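Local coordinates for ketol-acid reductoisomerase (NAD(+)) (uncultured archaeon GZfos26G2, PDB 4XDY), which catalyses the magnesium-dependent methyl migration and NADH-driven reduction of 2-acetolactate to 2,3-dihydroxy-isovalerate in branched-chain amino-acid biosynthesis, at residues K17-M22 against S38-V43; L210-F215 against G314-E319; E147-P152 against T179-L184. One frame throughout, in Å; residues are numbered along the deposited sequence. Where two conformers were deposited one is given.

Contact 1 (K17-M22 against S38-V43)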
loop_
_atom_site.group_PDB
_atom_site.type_symbol
_atom_site.label_atom_id
_atom_site.label_comp_id
_atom_site.label_asym_id
_atom_site.label_seq_id
_atom_site.Cartn_x
_atom_site.Cartn_y
_atom_site.Cartn_z
ATOM N N LYS A 17 4.979 8.281 36.637
ATOM C CA LYS A 17 5.872 7.211 36.281
ATOM C C LYS A 17 6.829 7.758 35.223
ATOM O O LYS A 17 6.456 8.588 34.396
ATOM C CB LYS A 17 5.086 6.002 35.796
ATOM C CG LYS A 17 4.699 5.128 36.955
ATOM C CD LYS A 17 3.813 4.005 36.554
ATOM C CE LYS A 17 3.318 3.264 37.784
ATOM N NZ LYS A 17 4.301 2.351 38.389
ATOM N N THR A 18 8.054 7.291 35.321
ATOM C CA THR A 18 9.066 7.533 34.301
ATOM C C THR A 18 9.218 6.242 33.452
ATOM O O THR A 18 9.353 5.129 33.998
ATOM C CB THR A 18 10.385 7.858 35.002
ATOM O OG1 THR A 18 10.202 9.118 35.671
ATOM C CG2 THR A 18 11.544 7.956 33.990
ATOM N N ILE A 19 9.200 6.454 32.162
ATOM C CA ILE A 19 9.435 5.370 31.186
ATOM C C ILE A 19 10.867 5.509 30.651
ATOM O O ILE A 19 11.209 6.568 30.032
ATOM C CB ILE A 19 8.497 5.483 29.957
ATOM C CG1 ILE A 19 7.035 5.816 30.313
ATOM C CG2 ILE A 19 8.700 4.236 29.024
ATOM C CD1 ILE A 19 6.441 4.816 31.186
ATOM N N ALA A 20 11.652 4.480 30.866
ATOM C CA ALA A 20 12.987 4.359 30.279
ATOM C C ALA A 20 12.868 3.599 28.963
ATOM O O ALA A 20 12.572 2.414 28.973
ATOM C CB ALA A 20 13.911 3.635 31.213
ATOM N N VAL A 21 13.048 4.311 27.875
ATOM C CA VAL A 21 12.986 3.699 26.516
ATOM C C VAL A 21 14.390 3.296 26.128
ATOM O O VAL A 21 15.241 4.177 25.952
ATOM C CB VAL A 21 12.367 4.641 25.502
ATOM C CG1 VAL A 21 12.507 4.083 24.073
ATOM C CG2 VAL A 21 10.886 4.909 25.832
ATOM N N MET A 22 14.627 1.981 26.049
ATOM C CA MET A 22 15.908 1.428 25.662
ATOM C C MET A 22 15.971 1.247 24.133
ATOM O O MET A 22 15.271 0.421 23.588
ATOM C CB MET A 22 16.170 0.121 26.345
ATOM C CG MET A 22 15.854 0.075 27.859
ATOM S SD MET A 22 16.807 1.371 28.685
ATOM C CE MET A 22 16.780 0.692 30.339
ATOM N N SER A 38 2.706 13.645 24.825
ATOM C CA SER A 38 1.536 13.434 25.638
ATOM C C SER A 38 1.803 13.764 27.101
ATOM O O SER A 38 0.935 13.567 27.904
ATOM C CB SER A 38 1.087 11.961 25.495
ATOM O OG SER A 38 0.506 11.846 24.211
ATOM N N GLY A 39 2.985 14.268 27.435
ATOM C CA GLY A 39 3.238 14.732 28.773
ATOM C C GLY A 39 3.800 13.688 29.653
ATOM O O GLY A 39 3.890 13.909 30.838
ATOM N N ILE A 40 4.268 12.545 29.120
ATOM C CA ILE A 40 4.846 11.502 29.995
ATOM C C ILE A 40 6.326 11.740 30.152
ATOM O O ILE A 40 6.973 12.179 29.222
ATOM C CB ILE A 40 4.560 10.047 29.441
ATOM C CG1 ILE A 40 3.050 9.871 29.103
ATOM C CG2 ILE A 40 5.164 8.958 30.336
ATOM C CD1 ILE A 40 2.033 10.406 30.119
ATOM N N ASN A 41 6.842 11.445 31.322
ATOM C CA ASN A 41 8.249 11.597 31.613
ATOM C C ASN A 41 9.036 10.429 30.993
ATOM O O ASN A 41 8.849 9.274 31.384
ATOM C CB ASN A 41 8.519 11.647 33.142
ATOM C CG ASN A 41 9.967 12.084 33.487
ATOM O OD1 ASN A 41 10.649 11.504 34.353
ATOM N ND2 ASN A 41 10.418 13.150 32.829
ATOM N N VAL A 42 9.938 10.726 30.045
ATOM C CA VAL A 42 10.732 9.670 29.377
ATOM C C VAL A 42 12.214 9.881 29.525
ATOM O O VAL A 42 12.691 11.025 29.357
ATOM C CB VAL A 42 10.430 9.635 27.854
ATOM C CG1 VAL A 42 11.298 8.570 27.146
ATOM C CG2 VAL A 42 8.950 9.403 27.617
ATOM N N VAL A 43 12.963 8.809 29.756
ATOM C CA VAL A 43 14.410 8.878 29.615
ATOM C C VAL A 43 14.846 7.844 28.601
ATOM O O VAL A 43 14.129 6.822 28.451
ATOM C CB VAL A 43 15.159 8.746 30.949
ATOM C CG1 VAL A 43 14.639 9.850 31.883
ATOM C CG2 VAL A 43 15.011 7.384 31.570
HETATM O O HOH W 1 5.165 10.699 33.500
#
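The backbone oxygen of Val43 receives two groups from the neighbouring strand: Val21 N donates to Val43 O at 2.8 Å, and the CA-H of Ala20 adds a weaker contact to the same oxygen. Ile19 bonds to the other strand through both its N-H and its C=O. Its amide donates to Asn41 O at 2.9 Å in an almost straight bond (171° at the hydrogen), while its own carbonyl oxygen accepts from Val43 N.

Side chains mark the two faces. On one, Thr18 and Asn41 run alongside each other in a common direction; Thr18 OG1 donates to Asn41 OD1 at 2.8 Å, in the carbonyl plane and on a lone pair. With CG of Asn41 anti to the backbone N (chi1 -169°), the amide is carried alongside the threonine. Farther along this face Ala20 CB meets Val43 CG2 at 3.9 Å. On the face of Ile19 and Val42, Val21 CG2 packs against Val42 CG1, and Ile19 CG1 meets Ile40 CG2, from the loop before the strand, at 3.7 Å.

Just ahead of the paired residues a water links the two segments, donating to Lys17 O and accepting from Asn41 N. Strand 80-83 flanks strand 18-22 as its other neighbour. With helix 26-37 between them, the two strands form the right-handed beta-alpha-beta crossover that opens a Rossmann fold, here the dinucleotide-binding one.

Contact 2 (L210-F215 against G314-E319)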
loop_
_atom_site.group_PDB
_atom_site.type_symbol
_atom_site.label_atom_id
_atom_site.label_comp_id
_atom_site.label_asym_id
_atom_site.label_seq_id
_atom_site.Cartn_x
_atom_site.Cartn_y
_atom_site.Cartn_z
ATOM N N LEU A 210 5.697 -10.356 -4.239
ATOM C CA LEU A 210 4.650 -10.112 -5.226
ATOM C C LEU A 210 5.060 -9.008 -6.232
ATOM O O LEU A 210 5.012 -9.239 -7.480
ATOM C CB LEU A 210 3.331 -9.790 -4.585
ATOM C CG LEU A 210 2.162 -9.450 -5.505
ATOM C CD1 LEU A 210 1.665 -10.644 -6.251
ATOM C CD2 LEU A 210 1.065 -8.806 -4.700
ATOM N N MET A 211 5.428 -7.854 -5.725
ATOM C CA MET A 211 5.865 -6.788 -6.602
ATOM C C MET A 211 7.106 -7.162 -7.440
ATOM O O MET A 211 7.127 -6.853 -8.644
ATOM C CB MET A 211 6.146 -5.558 -5.776
ATOM C CG MET A 211 4.884 -4.922 -5.230
ATOM S SD MET A 211 5.185 -3.315 -4.409
ATOM C CE MET A 211 6.432 -3.871 -3.312
ATOM N N ARG A 212 8.089 -7.837 -6.816
ATOM C CA ARG A 212 9.318 -8.177 -7.531
ATOM C C ARG A 212 9.069 -9.157 -8.653
ATOM O O ARG A 212 9.596 -9.006 -9.778
ATOM C CB ARG A 212 10.399 -8.759 -6.589
ATOM C CG ARG A 212 11.393 -9.705 -7.309
ATOM C CD ARG A 212 12.561 -10.156 -6.467
ATOM N NE ARG A 212 12.272 -11.454 -5.943
ATOM C CZ ARG A 212 12.646 -12.556 -6.532
ATOM N NH1 ARG A 212 13.346 -12.536 -7.646
ATOM N NH2 ARG A 212 12.342 -13.665 -5.998
ATOM N N ASN A 213 8.287 -10.185 -8.381
ATOM C CA ASN A 213 7.984 -11.149 -9.415
ATOM C C ASN A 213 7.163 -10.537 -10.541
ATOM O O ASN A 213 7.475 -10.779 -11.744
ATOM C CB ASN A 213 7.289 -12.423 -8.855
ATOM C CG ASN A 213 8.271 -13.386 -8.268
ATOM O OD1 ASN A 213 8.868 -14.161 -8.986
ATOM N ND2 ASN A 213 8.439 -13.354 -6.923
ATOM N N GLY A 214 6.174 -9.688 -10.218
ATOM C CA GLY A 214 5.480 -8.970 -11.292
ATOM C C GLY A 214 6.389 -8.118 -12.164
ATOM O O GLY A 214 6.291 -8.131 -13.427
ATOM N N PHE A 215 7.267 -7.382 -11.518
ATOM C CA PHE A 215 8.187 -6.465 -12.185
ATOM C C PHE A 215 9.088 -7.305 -13.131
ATOM O O PHE A 215 9.261 -6.967 -14.302
ATOM C CB PHE A 215 9.037 -5.769 -11.135
ATOM C CG PHE A 215 10.105 -4.852 -11.705
ATOM C CD1 PHE A 215 11.361 -5.388 -12.065
ATOM C CD2 PHE A 215 9.926 -3.486 -11.784
ATOM C CE1 PHE A 215 12.361 -4.576 -12.528
ATOM C CE2 PHE A 215 10.946 -2.658 -12.288
ATOM C CZ PHE A 215 12.134 -3.220 -12.655
ATOM N N GLY A 314 19.739 -4.453 -3.205
ATOM C CA GLY A 314 20.165 -3.154 -3.639
ATOM C C GLY A 314 20.691 -3.221 -5.079
ATOM O O GLY A 314 20.701 -2.250 -5.761
ATOM N N GLU A 315 21.043 -4.378 -5.577
ATOM C CA GLU A 315 21.451 -4.542 -6.970
ATOM C C GLU A 315 20.263 -4.822 -7.913
ATOM O O GLU A 315 20.386 -4.756 -9.126
ATOM C CB GLU A 315 22.483 -5.705 -7.046
ATOM C CG GLU A 315 23.813 -5.410 -6.308
ATOM C CD GLU A 315 24.721 -6.641 -6.107
ATOM O OE1 GLU A 315 24.418 -7.733 -6.648
ATOM O OE2 GLU A 315 25.735 -6.521 -5.361
ATOM N N HIS A 316 19.070 -5.111 -7.377
ATOM C CA HIS A 316 17.957 -5.433 -8.264
ATOM C C HIS A 316 17.524 -4.212 -9.014
ATOM O O HIS A 316 17.426 -3.095 -8.483
ATOM C CB HIS A 316 16.780 -6.032 -7.439
ATOM C CG HIS A 316 15.806 -6.791 -8.261
ATOM N ND1 HIS A 316 14.861 -6.170 -9.041
ATOM C CD2 HIS A 316 15.589 -8.116 -8.414
ATOM C CE1 HIS A 316 14.148 -7.061 -9.694
ATOM N NE2 HIS A 316 14.559 -8.259 -9.316
ATOM N N GLN A 317 17.189 -4.434 -10.274
ATOM C CA GLN A 317 16.621 -3.390 -11.083
ATOM C C GLN A 317 15.440 -2.602 -10.517
ATOM O O GLN A 317 15.320 -1.424 -10.772
ATOM C CB GLN A 317 16.236 -4.029 -12.414
ATOM C CG GLN A 317 16.307 -3.129 -13.557
ATOM C CD GLN A 317 16.045 -3.841 -14.865
ATOM O OE1 GLN A 317 15.498 -4.964 -14.914
ATOM N NE2 GLN A 317 16.425 -3.199 -15.904
ATOM N N VAL A 318 14.552 -3.252 -9.762
ATOM C CA VAL A 318 13.439 -2.566 -9.175
ATOM C C VAL A 318 13.905 -1.448 -8.246
ATOM O O VAL A 318 13.338 -0.381 -8.188
ATOM C CB VAL A 318 12.450 -3.572 -8.519
ATOM C CG1 VAL A 318 12.996 -4.064 -7.219
ATOM C CG2 VAL A 318 11.134 -2.844 -8.384
ATOM N N GLU A 319 15.033 -1.691 -7.570
ATOM C CA GLU A 319 15.641 -0.749 -6.696
ATOM C C GLU A 319 16.472 0.339 -7.404
ATOM O O GLU A 319 16.397 1.496 -7.068
ATOM C CB GLU A 319 16.460 -1.517 -5.624
ATOM C CG GLU A 319 15.624 -2.258 -4.577
ATOM C CD GLU A 319 14.779 -1.282 -3.760
ATOM O OE1 GLU A 319 15.307 -0.506 -2.956
ATOM O OE2 GLU A 319 13.542 -1.192 -4.046
#
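In one of its two conformers, Arg212 crosses the His316 side chain at about a right angle, Arg212 CD 4.0 Å from His316 NE2, and its guanidinium then forms salt bridges with Glu209 and Glu216. Glu216 also takes a hydrogen bond from His316 NE2, tying helix 205-220 to the cap residue of helix 317-327.

Next, Phe215 carries most of the contact. Its CG is trans to the backbone N (chi1 176°), sending the ring toward helix 317-327. Val318 CB sits over the centre of one face, 3.9 Å from the centroid and 1° off the normal, a CH-pi contact, while Val318 CG2 approaches Phe215 CD2 at 3.7 Å. Phe215 CD1 comes to the edge of the imidazole, 4.0 Å from His316 CE1. An alanine at the Phe215 position is likely to leave Val318 CB without the ring face it lies on and to open a gap beside the His316 ring.

His316 is the N-cap of helix 317-327: ND1 accepts from Val318 N at 3.0 Å, in the ring plane. With both nitrogens bonded the ring's rotation is fixed; because ND1 accepts from a backbone amide, the proton probably lies on NE2, which suits its bond to Glu216.

Contact 3 (E147-P152 against T179-L184)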
loop_
_atom_site.group_PDB
_atom_site.type_symbol
_atom_site.label_atom_id
_atom_site.label_comp_id
_atom_site.label_asym_id
_atom_site.label_seq_id
_atom_site.Cartn_x
_atom_site.Cartn_y
_atom_site.Cartn_z
ATOM N N GLU A 147 -0.627 13.392 13.014
ATOM C CA GLU A 147 -1.838 13.688 12.276
ATOM C C GLU A 147 -3.143 13.663 13.057
ATOM O O GLU A 147 -4.182 13.871 12.445
ATOM C CB GLU A 147 -1.957 12.757 11.063
ATOM C CG GLU A 147 -1.018 13.179 9.929
ATOM C CD GLU A 147 -0.788 12.083 8.906
ATOM O OE1 GLU A 147 -1.440 11.019 9.023
ATOM O OE2 GLU A 147 0.057 12.266 8.014
ATOM N N GLY A 148 -3.121 13.396 14.360
ATOM C CA GLY A 148 -4.358 13.365 15.164
ATOM C C GLY A 148 -5.028 12.001 15.224
ATOM O O GLY A 148 -6.116 11.835 15.754
ATOM N N PHE A 149 -4.343 10.987 14.687
ATOM C CA PHE A 149 -4.850 9.611 14.650
ATOM C C PHE A 149 -3.843 8.737 15.464
ATOM O O PHE A 149 -3.335 9.168 16.553
ATOM C CB PHE A 149 -5.123 9.203 13.202
ATOM C CG PHE A 149 -5.866 7.889 13.026
ATOM C CD1 PHE A 149 -6.968 7.556 13.841
ATOM C CD2 PHE A 149 -5.423 6.942 12.074
ATOM C CE1 PHE A 149 -7.631 6.330 13.646
ATOM C CE2 PHE A 149 -6.095 5.743 11.910
ATOM C CZ PHE A 149 -7.180 5.442 12.703
ATOM N N GLY A 150 -3.642 7.479 15.036
ATOM C CA GLY A 150 -2.935 6.519 15.865
ATOM C C GLY A 150 -2.848 5.211 15.063
ATOM O O GLY A 150 -3.492 5.107 14.032
ATOM N N VAL A 151 -2.035 4.254 15.529
ATOM C CA VAL A 151 -1.922 2.927 14.851
ATOM C C VAL A 151 -2.544 1.917 15.757
ATOM O O VAL A 151 -2.480 2.076 17.014
ATOM C CB VAL A 151 -0.462 2.572 14.471
ATOM C CG1 VAL A 151 -0.003 3.584 13.441
ATOM C CG2 VAL A 151 0.373 2.546 15.714
ATOM N N PRO A 152 -3.033 0.818 15.174
ATOM C CA PRO A 152 -3.568 -0.260 16.020
ATOM C C PRO A 152 -2.485 -0.906 16.895
ATOM O O PRO A 152 -1.306 -0.883 16.572
ATOM C CB PRO A 152 -4.133 -1.295 15.021
ATOM C CG PRO A 152 -4.338 -0.544 13.749
ATOM C CD PRO A 152 -3.209 0.488 13.738
ATOM N N THR A 179 -4.993 3.873 20.843
ATOM C CA THR A 179 -6.420 3.669 21.114
ATOM C C THR A 179 -7.326 4.382 20.149
ATOM O O THR A 179 -8.488 3.975 19.996
ATOM C CB THR A 179 -6.739 4.150 22.587
ATOM O OG1 THR A 179 -6.084 5.395 22.835
ATOM C CG2 THR A 179 -6.264 3.181 23.545
ATOM N N LYS A 180 -6.830 5.407 19.436
ATOM C CA LYS A 180 -7.643 6.019 18.422
ATOM C C LYS A 180 -7.965 5.070 17.253
ATOM O O LYS A 180 -9.031 5.139 16.606
ATOM C CB LYS A 180 -7.062 7.336 17.965
ATOM C CG LYS A 180 -6.955 8.348 19.104
ATOM C CD LYS A 180 -6.499 9.667 18.569
ATOM C CE LYS A 180 -6.076 10.598 19.672
ATOM N NZ LYS A 180 -7.259 10.969 20.478
ATOM N N ALA A 181 -7.031 4.170 16.956
ATOM C CA ALA A 181 -7.293 3.134 15.964
ATOM C C ALA A 181 -7.903 1.910 16.644
ATOM O O ALA A 181 -8.822 1.282 16.100
ATOM C CB ALA A 181 -5.951 2.742 15.269
ATOM N N GLY A 182 -7.359 1.559 17.807
ATOM C CA GLY A 182 -7.881 0.457 18.590
ATOM C C GLY A 182 -6.838 -0.483 19.093
ATOM O O GLY A 182 -5.802 -0.720 18.438
ATOM N N ILE A 183 -7.108 -1.015 20.267
ATOM C CA ILE A 183 -6.224 -1.950 20.991
ATOM C C ILE A 183 -6.973 -3.268 21.197
ATOM O O ILE A 183 -8.212 -3.341 21.542
ATOM C CB ILE A 183 -5.820 -1.342 22.380
ATOM C CG1 ILE A 183 -4.988 -0.104 22.150
ATOM C CG2 ILE A 183 -5.233 -2.309 23.362
ATOM C CD1 ILE A 183 -3.659 -0.371 21.550
ATOM N N LEU A 184 -6.259 -4.344 20.953
ATOM C CA LEU A 184 -6.699 -5.701 21.261
ATOM C C LEU A 184 -5.851 -6.275 22.350
ATOM O O LEU A 184 -4.589 -6.217 22.299
ATOM C CB LEU A 184 -6.536 -6.623 20.030
ATOM C CG LEU A 184 -7.217 -6.083 18.778
ATOM C CD1 LEU A 184 -6.896 -7.062 17.646
ATOM C CD2 LEU A 184 -8.720 -5.943 19.002
#
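The Phe149 ring meets the turn at 179-182 obliquely, with Phe149 CE1 3.5 Å from Lys180 O and Phe149 CZ 3.9 Å from Ala181 CB; Phe329 of the second subunit makes an edge-to-face pair with the same ring. Although the CB of Phe149 points away from the turn, a first torsion near 180° (chi1 -170°) brings the ring round to lie alongside Lys180, the two side chains running in opposite senses.

Lys180 runs its methylene chain over the loop, where Lys180 CD lies 3.6 Å from Gly148 O, before bending at its last torsion (chi4 -67°) to carry NZ to a salt bridge with Asp6. Gly148 ends helix 138-146 with a Schellman motif. The loop it begins leads into strand 153-157 of the Rossmann-domain sheet, and the turn at 179-182 leads into strand 183-185, the parallel neighbour of that strand.

Ala181 CB is pressed onto the main chain of the loop: it stands 3.5 Å from Pro152 N, and similarly close to the carbonyl carbon of Val151. Beside it, Pro152 CD lies 3.9 Å from Ala181 CB. Pro152 also directs its CA-H at Gly182 O, a 3.3 Å contact, while Phe230 of the second subunit packs against the proline.

In the fold
Contacts 1 and 3 share the Rossmann-domain sheet: contact 1 pairs two of its strands, contact 3 joins the approaches to two others, with centres about 20 Å apart and nearest atoms about 8 Å. Contact 2 lies in the C-terminal knotted domain, across the chain's centre from contact 1, about 41 Å between centres. The Val21 side chain in contact 1 is about 8 Å from bound NADH, and that of Val151 in contact 3 about 9 Å from both NADH and bound N-hydroxy-N-isopropyloxamate. In contact 2, the Phe215 side chain is about 8 Å from that of Glu231, a predicted magnesium ligand. Contacts 2 and 3, centres about 32 Å apart, both touch the second subunit.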